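Local atomic coordinates of chitooligosaccharide oxidase (Gibberella zeae, PDB entry 6Y0R), a protein that oxidises the C1 hydroxyl of chitooligosaccharides to the lactone with a covalently bound FAD, passing the electrons to molecular oxygen and releasing hydrogen peroxide. Residues L57-A62 against Y96-F101; G184-L189 against V218-E223; L344-L349 against L403-Y408. One frame throughout, in Å; residues are numbered along the deposited sequence.

Contact 1: residues L57-A62 against Y96-F101; sequences LPFEPA and YTSLGF. With FAD (flavin-adenine dinucleotide), chain B.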
# COMPACT_ATOMS: atom_id res chain seq x y z
N LEU A 57 -0.78 7.61 -16.14
CA LEU A 57 -1.76 8.50 -15.47
C LEU A 57 -1.10 9.76 -14.93
O LEU A 57 -1.10 10.10 -13.72
CB LEU A 57 -2.48 7.70 -14.38
CG LEU A 57 -3.41 6.60 -14.87
CD1 LEU A 57 -3.96 5.81 -13.69
CD2 LEU A 57 -4.57 7.15 -15.66
N PRO A 58 -0.60 10.61 -15.86
CA PRO A 58 -0.18 11.95 -15.49
C PRO A 58 -1.39 12.87 -15.25
O PRO A 58 -2.46 12.67 -15.87
CB PRO A 58 0.58 12.41 -16.77
CG PRO A 58 -0.17 11.73 -17.85
CD PRO A 58 -0.49 10.33 -17.30
N PHE A 59 -1.23 13.82 -14.35
CA PHE A 59 -2.25 14.84 -14.02
C PHE A 59 -1.55 16.17 -13.78
O PHE A 59 -0.35 16.20 -13.48
CB PHE A 59 -3.14 14.43 -12.84
CG PHE A 59 -4.02 13.24 -13.10
CD1 PHE A 59 -5.08 13.32 -14.01
CD2 PHE A 59 -3.82 12.01 -12.47
CE1 PHE A 59 -5.86 12.23 -14.30
CE2 PHE A 59 -4.61 10.92 -12.78
CZ PHE A 59 -5.65 11.02 -13.67
N GLU A 60 -2.32 17.23 -14.02
CA GLU A 60 -1.89 18.64 -13.92
C GLU A 60 -2.66 19.29 -12.79
O GLU A 60 -3.82 19.67 -12.96
CB GLU A 60 -2.10 19.34 -15.26
CG GLU A 60 -1.70 20.80 -15.20
CD GLU A 60 -0.21 21.09 -15.34
OE1 GLU A 60 0.16 22.30 -15.56
OE2 GLU A 60 0.59 20.13 -15.21
N PRO A 61 -2.05 19.45 -11.61
CA PRO A 61 -2.64 20.21 -10.52
C PRO A 61 -2.92 21.68 -10.92
O PRO A 61 -2.26 22.16 -11.84
CB PRO A 61 -1.63 20.13 -9.38
CG PRO A 61 -0.78 18.91 -9.73
CD PRO A 61 -0.75 18.83 -11.23
N ALA A 62 -3.85 22.31 -10.22
CA ALA A 62 -4.04 23.78 -10.26
C ALA A 62 -2.84 24.50 -9.64
O ALA A 62 -2.50 25.60 -10.12
CB ALA A 62 -5.34 24.14 -9.58
N TYR A 96 -0.74 3.92 -7.55
CA TYR A 96 -0.85 3.25 -8.86
C TYR A 96 -1.77 4.01 -9.83
O TYR A 96 -1.68 3.78 -11.06
CB TYR A 96 -1.39 1.86 -8.64
CG TYR A 96 -0.47 0.87 -7.99
CD1 TYR A 96 0.81 1.16 -7.55
CD2 TYR A 96 -0.87 -0.45 -7.94
CE1 TYR A 96 1.66 0.19 -7.05
CE2 TYR A 96 -0.05 -1.42 -7.41
CZ TYR A 96 1.22 -1.12 -7.00
OH TYR A 96 2.07 -2.09 -6.47
N THR A 97 -2.65 4.85 -9.29
CA THR A 97 -3.65 5.60 -10.10
C THR A 97 -3.49 7.11 -9.86
O THR A 97 -4.44 7.90 -10.25
CB THR A 97 -5.04 5.02 -9.84
OG1 THR A 97 -5.37 5.22 -8.46
CG2 THR A 97 -5.14 3.57 -10.28
N SER A 98 -2.35 7.54 -9.29
CA SER A 98 -1.97 8.98 -9.20
C SER A 98 -2.96 9.72 -8.30
O SER A 98 -3.26 10.93 -8.55
CB SER A 98 -1.87 9.61 -10.58
OG SER A 98 -1.05 8.81 -11.44
N LEU A 99 -3.46 9.04 -7.26
CA LEU A 99 -4.44 9.66 -6.32
C LEU A 99 -3.80 10.75 -5.47
O LEU A 99 -4.58 11.57 -4.91
CB LEU A 99 -5.18 8.61 -5.51
CG LEU A 99 -5.96 7.58 -6.35
CD1 LEU A 99 -6.75 6.62 -5.49
CD2 LEU A 99 -6.89 8.25 -7.34
N GLY A 100 -2.47 10.88 -5.40
CA GLY A 100 -1.87 12.01 -4.66
C GLY A 100 -2.10 13.32 -5.43
O GLY A 100 -1.88 14.39 -4.82
N PHE A 101 -2.40 13.22 -6.73
CA PHE A 101 -2.81 14.37 -7.59
C PHE A 101 -4.31 14.61 -7.45
O PHE A 101 -4.81 15.72 -7.84
CB PHE A 101 -2.48 14.11 -9.05
CG PHE A 101 -1.02 14.09 -9.35
CD1 PHE A 101 -0.22 13.06 -8.88
CD2 PHE A 101 -0.41 15.14 -10.03
CE1 PHE A 101 1.14 13.05 -9.11
CE2 PHE A 101 0.95 15.12 -10.27
CZ PHE A 101 1.73 14.09 -9.81
PA FAD B . 0.92 8.95 -2.73
O1A FAD B . 0.60 8.82 -4.17
O2A FAD B . 1.69 10.10 -2.24
O5B FAD B . -0.42 8.87 -1.87
C5B FAD B . -1.27 7.72 -1.89
C4B FAD B . -2.65 8.12 -1.38
O4B FAD B . -2.55 8.53 0.01
C3B FAD B . -3.35 9.30 -2.08
O3B FAD B . -4.78 9.19 -1.96
C2B FAD B . -2.87 10.49 -1.26
O2B FAD B . -3.67 11.66 -1.39
C1B FAD B . -2.89 9.91 0.12
N9A FAD B . -1.97 10.53 1.06
C8A FAD B . -0.60 10.47 1.01
N7A FAD B . -0.02 11.14 1.99
C5A FAD B . -1.08 11.67 2.72
C6A FAD B . -1.12 12.48 3.87
N6A FAD B . -0.01 12.86 4.51
N1A FAD B . -2.34 12.88 4.33
C2A FAD B . -3.43 12.49 3.63
N3A FAD B . -3.50 11.71 2.56
C4A FAD B . -2.28 11.33 2.13
N1 FAD B . 2.14 -1.59 -0.86
C2 FAD B . 2.21 -2.51 0.11
O2 FAD B . 1.26 -2.62 0.98
N3 FAD B . 3.31 -3.31 0.21
C4 FAD B . 4.38 -3.24 -0.66
O4 FAD B . 5.36 -3.99 -0.51
C4X FAD B . 4.34 -2.27 -1.69
N5 FAD B . 5.39 -2.14 -2.51
C5X FAD B . 5.37 -1.10 -3.41
C6 FAD B . 6.50 -0.89 -4.24
C7 FAD B . 6.51 0.13 -5.18
C7M FAD B . 7.71 0.34 -6.09
C8 FAD B . 5.38 1.04 -5.26
C8M FAD B . 5.36 2.26 -6.17
C9 FAD B . 4.25 0.79 -4.46
C9A FAD B . 4.23 -0.27 -3.54
N10 FAD B . 3.11 -0.48 -2.71
C10 FAD B . 3.14 -1.48 -1.73
C1' FAD B . 1.90 0.33 -2.83
C2' FAD B . 1.93 1.51 -1.86
O2' FAD B . 1.65 1.09 -0.53
C3' FAD B . 0.90 2.51 -2.32
O3' FAD B . 1.29 2.90 -3.66
C4' FAD B . 0.85 3.70 -1.36
O4' FAD B . -0.45 4.33 -1.36
C5' FAD B . 1.90 4.70 -1.76
O5' FAD B . 2.02 5.74 -0.77
P FAD B . 2.72 7.09 -1.22
O1P FAD B . 2.75 8.01 -0.05
O2P FAD B . 4.00 6.84 -1.94
O3P FAD B . 1.69 7.58 -2.37
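Leu-57 and Phe-59 lean against Thr-97, Ser-98 and Phe-101 where two loops of the PCMH-type FAD-binding domain meet, one leading into strand 63-65, the other running past the cofactor from strand 87-90 to strand 108-111. The polar centre is one bond, Ser-98 OG to Leu-57 O at 2.6 Å. The hydroxyl oxygen comes in bent, with a C=O...O angle of 135°, and is tilted 23° from the carbonyl plane. Ser-98 holds OG anti to its own carbonyl carbon (chi1 -50°), which turns the hydroxyl to Leu-57 and leaves CB beside the next ring. There CB sits at the edge of Phe-59, in the ring plane, 3.6 Å from Phe-59 CD2. On the flank of this bond, the CD1 branch of Leu-57 lies 3.6 Å from Thr-97 CA. Further along, Phe-59 and Phe-101 meet through their CB atoms, and the Phe-101 ring, slanted across Pro-61, brings its CD2 to 3.8 Å from Pro-61 CG. Met-109 of strand 108-111 touches both Pro-61 and Phe-101. The 96-101 loop thus has the 57-62 loop behind it and FAD before it: Gly-100 passes close to the adenosine ribose, and Tyr-96 CE1 stands 3.7 Å from FAD C9 of the flavin.

Contact 2: residues G184-L189 against V218-E223; sequences GATVVL and VVVELE. With FAD (flavin-adenine dinucleotide), chain B.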
# COMPACT_ATOMS: atom_id res chain seq x y z
N GLY A 184 -0.91 7.16 17.28
CA GLY A 184 -1.37 8.55 17.23
C GLY A 184 -1.13 9.18 15.89
O GLY A 184 -0.38 8.62 15.11
N ALA A 185 -1.77 10.31 15.62
CA ALA A 185 -1.53 11.07 14.38
C ALA A 185 -1.87 12.54 14.61
O ALA A 185 -2.74 12.85 15.45
CB ALA A 185 -2.35 10.52 13.22
N THR A 186 -1.21 13.39 13.86
CA THR A 186 -1.52 14.81 13.79
C THR A 186 -2.08 15.08 12.40
O THR A 186 -1.42 14.73 11.39
CB THR A 186 -0.30 15.64 14.19
OG1 THR A 186 0.09 15.16 15.49
CG2 THR A 186 -0.62 17.11 14.23
N VAL A 187 -3.24 15.76 12.34
CA VAL A 187 -3.96 15.98 11.06
C VAL A 187 -4.28 17.46 10.94
O VAL A 187 -4.79 18.03 11.95
CB VAL A 187 -5.24 15.13 10.99
CG1 VAL A 187 -5.89 15.29 9.63
CG2 VAL A 187 -4.99 13.67 11.33
N VAL A 188 -4.00 18.01 9.78
CA VAL A 188 -4.49 19.34 9.37
C VAL A 188 -5.88 19.11 8.78
O VAL A 188 -5.98 18.57 7.65
CB VAL A 188 -3.55 20.07 8.40
CG1 VAL A 188 -4.17 21.39 7.92
CG2 VAL A 188 -2.17 20.30 9.05
N LEU A 189 -6.91 19.48 9.53
CA LEU A 189 -8.30 19.31 9.04
C LEU A 189 -8.56 20.24 7.87
O LEU A 189 -7.82 21.18 7.57
CB LEU A 189 -9.31 19.52 10.16
CG LEU A 189 -9.24 18.55 11.34
CD1 LEU A 189 -10.34 18.87 12.32
CD2 LEU A 189 -9.36 17.09 10.90
N VAL A 218 -4.91 16.63 5.83
CA VAL A 218 -3.49 16.28 5.56
C VAL A 218 -2.90 15.72 6.85
O VAL A 218 -2.79 16.42 7.86
CB VAL A 218 -2.66 17.45 5.04
CG1 VAL A 218 -1.25 16.97 4.72
CG2 VAL A 218 -3.26 18.15 3.83
N VAL A 219 -2.48 14.45 6.83
CA VAL A 219 -1.75 13.87 7.98
C VAL A 219 -0.36 14.49 7.92
O VAL A 219 0.22 14.54 6.83
CB VAL A 219 -1.75 12.33 7.95
CG1 VAL A 219 -0.89 11.76 9.07
CG2 VAL A 219 -3.19 11.82 8.04
N VAL A 220 0.13 15.06 9.03
CA VAL A 220 1.47 15.73 9.00
C VAL A 220 2.43 15.04 9.98
O VAL A 220 3.62 15.35 9.89
CB VAL A 220 1.37 17.24 9.33
CG1 VAL A 220 0.69 17.99 8.22
CG2 VAL A 220 0.66 17.46 10.65
N GLU A 221 1.94 14.17 10.84
CA GLU A 221 2.75 13.31 11.75
C GLU A 221 2.00 12.03 12.06
O GLU A 221 0.78 12.04 12.34
CB GLU A 221 3.09 14.05 13.04
CG GLU A 221 4.21 13.38 13.84
CD GLU A 221 4.49 14.03 15.19
OE1 GLU A 221 5.40 14.87 15.24
OE2 GLU A 221 3.80 13.68 16.19
N LEU A 222 2.73 10.94 12.09
CA LEU A 222 2.24 9.63 12.51
C LEU A 222 3.11 9.17 13.66
O LEU A 222 4.34 9.31 13.55
CB LEU A 222 2.36 8.63 11.35
CG LEU A 222 1.45 8.97 10.17
CD1 LEU A 222 1.85 8.21 8.93
CD2 LEU A 222 0.02 8.66 10.57
N GLU A 223 2.48 8.63 14.69
CA GLU A 223 3.23 8.07 15.84
C GLU A 223 2.99 6.57 15.86
O GLU A 223 1.85 6.14 15.73
CB GLU A 223 2.80 8.72 17.15
CG GLU A 223 3.64 8.24 18.33
CD GLU A 223 3.53 9.07 19.59
OE1 GLU A 223 2.47 9.75 19.78
OE2 GLU A 223 4.52 9.04 20.38
PA FAD B . 0.92 8.95 -2.73
O1A FAD B . 0.60 8.82 -4.17
O2A FAD B . 1.69 10.10 -2.24
O5B FAD B . -0.42 8.87 -1.87
C5B FAD B . -1.27 7.72 -1.89
C4B FAD B . -2.65 8.12 -1.38
O4B FAD B . -2.55 8.53 0.01
C3B FAD B . -3.35 9.30 -2.08
O3B FAD B . -4.78 9.19 -1.96
C2B FAD B . -2.87 10.49 -1.26
O2B FAD B . -3.67 11.66 -1.39
C1B FAD B . -2.89 9.91 0.12
N9A FAD B . -1.97 10.53 1.06
C8A FAD B . -0.60 10.47 1.01
N7A FAD B . -0.02 11.14 1.99
C5A FAD B . -1.08 11.67 2.72
C6A FAD B . -1.12 12.48 3.87
N6A FAD B . -0.01 12.86 4.51
N1A FAD B . -2.34 12.88 4.33
C2A FAD B . -3.43 12.49 3.63
N3A FAD B . -3.50 11.71 2.56
C4A FAD B . -2.28 11.33 2.13
N1 FAD B . 2.14 -1.59 -0.86
C2 FAD B . 2.21 -2.51 0.11
O2 FAD B . 1.26 -2.62 0.98
N3 FAD B . 3.31 -3.31 0.21
C4 FAD B . 4.38 -3.24 -0.66
O4 FAD B . 5.36 -3.99 -0.51
C4X FAD B . 4.34 -2.27 -1.69
N5 FAD B . 5.39 -2.14 -2.51
C5X FAD B . 5.37 -1.10 -3.41
C6 FAD B . 6.50 -0.89 -4.24
C7 FAD B . 6.51 0.13 -5.18
C7M FAD B . 7.71 0.34 -6.09
C8 FAD B . 5.38 1.04 -5.26
C8M FAD B . 5.36 2.26 -6.17
C9 FAD B . 4.25 0.79 -4.46
C9A FAD B . 4.23 -0.27 -3.54
N10 FAD B . 3.11 -0.48 -2.71
C10 FAD B . 3.14 -1.48 -1.73
C1' FAD B . 1.90 0.33 -2.83
C2' FAD B . 1.93 1.51 -1.86
O2' FAD B . 1.65 1.09 -0.53
C3' FAD B . 0.90 2.51 -2.32
O3' FAD B . 1.29 2.90 -3.66
C4' FAD B . 0.85 3.70 -1.36
O4' FAD B . -0.45 4.33 -1.36
C5' FAD B . 1.90 4.70 -1.76
O5' FAD B . 2.02 5.74 -0.77
P FAD B . 2.72 7.09 -1.22
O1P FAD B . 2.75 8.01 -0.05
O2P FAD B . 4.00 6.84 -1.94
O3P FAD B . 1.69 7.58 -2.37
O HOH W 1 1.34 12.61 15.80
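Thr-186 faces both Val-220 and Glu-221, a classic beta bulge in the antiparallel pairing of strands 182-188 and 218-228 of the PCMH-type FAD-binding domain. Thr-186 O takes the N-H of Val-220 at 2.8 Å and, more weakly, that of Glu-221, while the amide of Thr-186 returns a bond to Glu-221 O. The extra residue moves the register by one: Ala-185 pairs with Leu-222, but Val-187 with Val-219.

Val-220, the added residue, makes the bump. Its two methyls straddle the gap between Thr-186 and Val-188: CG2 of Val-220 lies 3.8 Å from Thr-186 CG2, and CG1 of Val-220 lies equally far from Val-188 CG2, with the Val-188 and Val-220 side chains crossing at about a right angle. A chi1 of -69° puts CG1 of Val-220 opposite the carbonyl carbon, on the Val-188 side, and leaves CG2 between the backbone N and the carbonyl carbon, against Thr-186. Beside it, Thr-186 CB rests against Glu-221 CB, and one water joins Thr-186 OG1 to the carboxylate, donating a hydrogen bond to Glu-221 OE2 at 2.7 Å.

On the face bearing Ala-185, Val-187, Val-219 and Leu-222, the Leu-222 CD2 branch lies over the small Ala-185, 4.0 Å from Ala-185 CB, and the CG2 methyls of Val-187 and Val-219 meet at a slant. Helix 203-212 covers the two valines through Leu-205 and Ile-209; helix 70-83 packs Val-73 and Val-77 on Val-188 and Val-218.

The backbone of Val-219 makes both hydrogen bonds to the adenine: its N-H reaches FAD N1A at 3.0 Å, and FAD N6A donates to Val-219 O at 2.9 Å.

Contact 3: residues L344-L349 against L403-Y408; sequences LAAPAL and LLFQFY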
# COMPACT_ATOMS: atom_id res chain seq x y z
N LEU A 344 -7.14 -8.30 -5.32
CA LEU A 344 -8.28 -9.07 -4.79
C LEU A 344 -7.96 -9.44 -3.34
O LEU A 344 -6.97 -10.14 -3.14
CB LEU A 344 -8.47 -10.31 -5.67
CG LEU A 344 -9.52 -11.31 -5.18
CD1 LEU A 344 -10.88 -10.65 -5.08
CD2 LEU A 344 -9.52 -12.49 -6.15
N ALA A 345 -8.83 -9.05 -2.42
CA ALA A 345 -8.83 -9.55 -1.04
C ALA A 345 -9.85 -10.69 -0.97
O ALA A 345 -11.03 -10.43 -1.22
CB ALA A 345 -9.16 -8.45 -0.10
N ALA A 346 -9.38 -11.92 -0.76
CA ALA A 346 -10.24 -13.10 -0.96
C ALA A 346 -10.23 -13.97 0.29
O ALA A 346 -9.23 -14.10 0.98
CB ALA A 346 -9.79 -13.87 -2.14
N PRO A 347 -11.36 -14.62 0.58
CA PRO A 347 -11.37 -15.69 1.58
C PRO A 347 -10.61 -16.91 1.02
O PRO A 347 -10.28 -16.96 -0.17
CB PRO A 347 -12.86 -15.98 1.74
CG PRO A 347 -13.42 -15.67 0.38
CD PRO A 347 -12.66 -14.44 -0.09
N ALA A 348 -10.41 -17.92 1.84
CA ALA A 348 -9.86 -19.20 1.36
C ALA A 348 -10.64 -19.68 0.14
O ALA A 348 -11.91 -19.64 0.17
CB ALA A 348 -9.90 -20.25 2.44
N LEU A 349 -9.95 -20.22 -0.82
CA LEU A 349 -10.52 -20.71 -2.09
C LEU A 349 -10.60 -22.23 -2.09
O LEU A 349 -9.81 -22.88 -1.41
CB LEU A 349 -9.64 -20.22 -3.23
CG LEU A 349 -9.44 -18.69 -3.29
CD1 LEU A 349 -8.52 -18.33 -4.41
CD2 LEU A 349 -10.76 -17.98 -3.43
N LEU A 403 -6.26 -14.27 1.69
CA LEU A 403 -5.38 -14.05 0.55
C LEU A 403 -5.46 -12.60 0.11
O LEU A 403 -6.57 -12.02 0.10
CB LEU A 403 -5.79 -14.98 -0.61
CG LEU A 403 -5.83 -16.47 -0.30
CD1 LEU A 403 -6.35 -17.22 -1.53
CD2 LEU A 403 -4.47 -16.98 0.09
N LEU A 404 -4.33 -12.08 -0.33
CA LEU A 404 -4.24 -10.79 -1.03
C LEU A 404 -3.57 -11.07 -2.36
O LEU A 404 -2.39 -11.47 -2.38
CB LEU A 404 -3.43 -9.78 -0.23
CG LEU A 404 -3.11 -8.45 -0.94
CD1 LEU A 404 -4.31 -7.93 -1.67
CD2 LEU A 404 -2.60 -7.39 0.01
N PHE A 405 -4.26 -10.80 -3.45
CA PHE A 405 -3.67 -10.91 -4.78
C PHE A 405 -3.37 -9.49 -5.30
O PHE A 405 -4.20 -8.53 -5.12
CB PHE A 405 -4.65 -11.52 -5.78
CG PHE A 405 -5.00 -12.97 -5.57
CD1 PHE A 405 -5.96 -13.34 -4.65
CD2 PHE A 405 -4.34 -13.96 -6.27
CE1 PHE A 405 -6.27 -14.68 -4.45
CE2 PHE A 405 -4.67 -15.29 -6.09
CZ PHE A 405 -5.64 -15.65 -5.18
N GLN A 406 -2.21 -9.39 -5.95
CA GLN A 406 -1.85 -8.20 -6.73
C GLN A 406 -1.68 -8.62 -8.20
O GLN A 406 -0.99 -9.59 -8.44
CB GLN A 406 -0.58 -7.55 -6.19
CG GLN A 406 -0.21 -6.39 -7.06
CD GLN A 406 1.00 -5.63 -6.58
OE1 GLN A 406 1.84 -6.11 -5.77
NE2 GLN A 406 1.10 -4.43 -7.07
N PHE A 407 -2.35 -7.93 -9.12
CA PHE A 407 -2.26 -8.23 -10.57
C PHE A 407 -1.64 -7.02 -11.26
O PHE A 407 -2.08 -5.91 -10.98
CB PHE A 407 -3.63 -8.51 -11.18
CG PHE A 407 -4.49 -9.49 -10.42
CD1 PHE A 407 -4.29 -10.86 -10.57
CD2 PHE A 407 -5.43 -9.05 -9.50
CE1 PHE A 407 -5.09 -11.77 -9.89
CE2 PHE A 407 -6.24 -9.98 -8.83
CZ PHE A 407 -6.03 -11.33 -9.00
N TYR A 408 -0.65 -7.23 -12.11
CA TYR A 408 0.18 -6.13 -12.66
C TYR A 408 0.48 -6.38 -14.14
O TYR A 408 0.75 -7.54 -14.50
CB TYR A 408 1.45 -6.01 -11.83
CG TYR A 408 2.17 -4.70 -11.79
CD1 TYR A 408 3.09 -4.37 -12.77
CD2 TYR A 408 2.06 -3.87 -10.69
CE1 TYR A 408 3.86 -3.21 -12.70
CE2 TYR A 408 2.80 -2.70 -10.61
CZ TYR A 408 3.71 -2.37 -11.61
OH TYR A 408 4.43 -1.23 -11.48
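Leu-344 O is gripped by the N-H of Phe-405 at 2.8 Å, nearly straight at 175°, and is approached by Leu-404 CA in a CA-H...O contact. The same oxygen lies in the ring plane of Phe-405, at its edge, 3.7 Å from Phe-405 CD1. This carbonyl belongs to an antiparallel ladder in which Leu-344 with Phe-405 and Ala-346 with Leu-403 are the hydrogen-bonded pairs, each closed by two bonds, and Ala-345 with Leu-404 is the non-hydrogen-bonded pair between them.

On the face carrying Leu-344, Ala-346, Leu-403 and Phe-405, the side-chain contacts are apolar. Leu-344 and Phe-405 run side by side and point the same way, with Leu-344 CD2 4.0 Å from Phe-405 CD1, while Leu-344 CB touches the edge of the Phe-407 ring at CE2. Ala-346 CB meets Phe-405 at the ring edge too. Past the strand, the chain turns through Pro-347 and brings Leu-349 back over this face: its CD1 is 3.8 Å from Leu-403 CD1 and 4.0 Å from Phe-405 CZ. The Leu-349 and Phe-405 side chains come from opposite directions, and CD1 meets the ring edge.

Strand 338-346 is one of the two outermost strands of a seven-stranded antiparallel sheet, with 403-411 next and 371-378 beyond. It is probably the substrate domain, as in relatives of this flavoprotein family; Leu-404, on the other face, lies about 6 Å from FAD (nearest atoms). Ile-432 of helix 420-433 packs on Leu-344, Leu-349 and Phe-405, and Gln-255 of helix 247-260 touches Leu-349 and Leu-403.

Contacts 1, 2 and 3 follow one another along the chain without overlap. The first two lie in the PCMH-type FAD-binding domain, their centres about 22 Å apart, and both touch the cofactor: contact 1 runs past it from flavin to ribose, and contact 2 holds the adenine. Contact 3 belongs to the separate seven-stranded sheet, about 30 Å from contact 2 between centres and across the middle of the chain from it. Contacts 1 and 3 touch: the Tyr-96 hydroxyl lies close to the side-chain amide of Gln-406, probably hydrogen-bonded to it, and Tyr-96 CZ packs 4.2 Å from Tyr-408 CE2. FAD thus runs from contact 2 at the adenine past contact 1 toward strand 403-411 of contact 3, near the flavin, the redox-active end.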